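Local coordinates for hypothetical protein (Exiguobacterium sibiricum, PDB 2HKV) that is of unknown function but binds a nickel ion and probably belongs to the DinB family of helical-bundle proteins, at residues H124-H127 with H128-Q131. Residues are numbered along the deposited sequence; the frame is centred on the assembly and turned at random.
Sequences HLYH and HRSQ. With NI (nickel (II) ion), chain B.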
loop_
_atom_site.group_PDB
_atom_site.type_symbol
_atom_site.label_atom_id
_atom_site.label_comp_id
_atom_site.label_asym_id
_atom_site.label_seq_id
_atom_site.Cartn_x
_atom_site.Cartn_y
_atom_site.Cartn_z
ATOM N N HIS A 124 0.460 3.553 -3.958
ATOM C CA HIS A 124 0.491 2.752 -5.186
ATOM C C HIS A 124 1.660 1.741 -5.218
ATOM O O HIS A 124 1.487 0.551 -5.529
ATOM C CB HIS A 124 0.517 3.741 -6.375
ATOM C CG HIS A 124 0.316 3.114 -7.689
ATOM N ND1 HIS A 124 0.619 3.760 -8.856
ATOM C CD2 HIS A 124 -0.147 1.896 -8.030
ATOM C CE1 HIS A 124 0.347 2.967 -9.867
ATOM N NE2 HIS A 124 -0.130 1.845 -9.378
ATOM N N LEU A 125 2.808 2.165 -4.723
ATOM C CA LEU A 125 3.950 1.288 -4.560
ATOM C C LEU A 125 3.678 0.093 -3.611
ATOM O O LEU A 125 3.932 -1.086 -3.976
ATOM C CB LEU A 125 5.203 2.065 -4.097
ATOM C CG LEU A 125 6.494 1.235 -4.030
ATOM C CD1 LEU A 125 7.075 1.003 -5.417
ATOM C CD2 LEU A 125 7.520 1.955 -3.085
ATOM N N TYR A 126 3.103 0.362 -2.470
ATOM C CA TYR A 126 2.765 -0.670 -1.482
ATOM C C TYR A 126 1.663 -1.567 -2.003
ATOM O O TYR A 126 1.705 -2.756 -1.768
ATOM C CB TYR A 126 2.414 -0.025 -0.119
ATOM C CG TYR A 126 3.658 0.231 0.735
ATOM C CD1 TYR A 126 4.425 1.397 0.541
ATOM C CD2 TYR A 126 4.016 -0.626 1.746
ATOM C CE1 TYR A 126 5.574 1.649 1.254
ATOM C CE2 TYR A 126 5.142 -0.382 2.507
ATOM C CZ TYR A 126 5.888 0.783 2.299
ATOM O OH TYR A 126 7.001 1.003 3.070
ATOM N N HIS A 127 0.711 -1.038 -2.769
ATOM C CA HIS A 127 -0.307 -1.873 -3.452
ATOM C C HIS A 127 0.357 -2.958 -4.333
ATOM O O HIS A 127 0.044 -4.135 -4.251
ATOM C CB HIS A 127 -1.238 -0.969 -4.277
ATOM C CG HIS A 127 -2.214 -1.701 -5.165
ATOM N ND1 HIS A 127 -3.385 -2.248 -4.685
ATOM C CD2 HIS A 127 -2.171 -1.996 -6.487
ATOM C CE1 HIS A 127 -4.041 -2.828 -5.683
ATOM N NE2 HIS A 127 -3.324 -2.703 -6.789
ATOM N N HIS A 128 1.268 -2.547 -5.212
ATOM C CA HIS A 128 1.860 -3.497 -6.092
ATOM C C HIS A 128 2.972 -4.314 -5.485
ATOM O O HIS A 128 3.183 -5.444 -5.955
ATOM C CB HIS A 128 2.317 -2.872 -7.406
ATOM C CG HIS A 128 1.203 -2.366 -8.252
ATOM N ND1 HIS A 128 0.274 -3.203 -8.837
ATOM C CD2 HIS A 128 0.907 -1.120 -8.660
ATOM C CE1 HIS A 128 -0.546 -2.462 -9.576
ATOM N NE2 HIS A 128 -0.229 -1.184 -9.426
ATOM N N ARG A 129 3.681 -3.820 -4.468
ATOM C CA ARG A 129 4.649 -4.654 -3.755
ATOM C C ARG A 129 3.905 -5.869 -3.159
ATOM O O ARG A 129 4.366 -7.039 -3.206
ATOM C CB ARG A 129 5.298 -3.886 -2.640
ATOM C CG ARG A 129 6.454 -4.651 -1.974
ATOM C CD ARG A 129 7.009 -3.972 -0.727
ATOM N NE ARG A 129 6.026 -3.967 0.361
ATOM C CZ ARG A 129 6.332 -3.836 1.644
ATOM N NH1 ARG A 129 7.578 -3.646 2.023
ATOM N NH2 ARG A 129 5.356 -3.824 2.535
ATOM N N SER A 130 2.723 -5.607 -2.585
ATOM C CA SER A 130 1.869 -6.677 -2.039
ATOM C C SER A 130 1.481 -7.687 -3.113
ATOM O O SER A 130 1.543 -8.946 -2.891
ATOM C CB SER A 130 0.609 -6.088 -1.409
ATOM O OG SER A 130 -0.097 -7.074 -0.671
ATOM N N GLN A 131 1.075 -7.184 -4.278
ATOM C CA GLN A 131 0.713 -8.062 -5.394
ATOM C C GLN A 131 1.884 -8.997 -5.733
ATOM O O GLN A 131 1.689 -10.236 -5.894
ATOM C CB GLN A 131 0.397 -7.232 -6.609
ATOM C CG GLN A 131 -0.183 -7.988 -7.744
ATOM C CD GLN A 131 -0.697 -7.073 -8.840
ATOM O OE1 GLN A 131 -0.588 -5.851 -8.750
ATOM N NE2 GLN A 131 -1.301 -7.674 -9.893
HETATM NI NI NI B . -0.829 0.319 -10.701
HETATM O O HOH W 1 3.254 -3.757 0.298
HETATM O O HOH W 2 -3.248 -5.159 -8.358
HETATM O O HOH W 3 -1.913 -1.146 -12.025
HETATM O O HOH W 4 -1.600 1.733 -12.011
#
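His124 and His128, one turn apart on helix 114-138, bind the same nickel ion. His124 NE2 and His128 NE2 each lie 2.1 Å from the metal. Their rings meet rim to rim, planes at 56°, and neither lies over the face of the other. CG of His124 is anti to the backbone N (chi1 -170°), and CG of His128 is anti to the carbonyl carbon (chi1 -66°); these different torsions bring both rings to one ion. Asp57 OD2 accepts a hydrogen bond from His124 ND1. Leu125 O accepts a backbone hydrogen bond from Arg129 N at 2.8 Å. The Tyr126 ring runs beside Arg129, and its CE2 sits 3.4 Å from Arg129 NH2, over one guanidinium face. A water bridges Tyr126 O and Arg129 NE, and Arg129 NH1 is hydrogen-bonded to Thr19 OG1 and Leu147 O. His127 turns its edge to the face of His128: His127 CD2 lies over the centre of the His128 ring, 3.5 Å from His128 CE1. His128 ND1 donates a hydrogen bond to Gln131 OE1, 2.8 Å away and in the ring plane, which fixes the ring's rotation and leaves NE2 for nickel. His49, from helix 43-61, and two waters also bind the ion. This H-x-x-x-H pair on one helix, completed by a histidine from another, is consistent with the three-histidine metal site of DinB-like helical bundles.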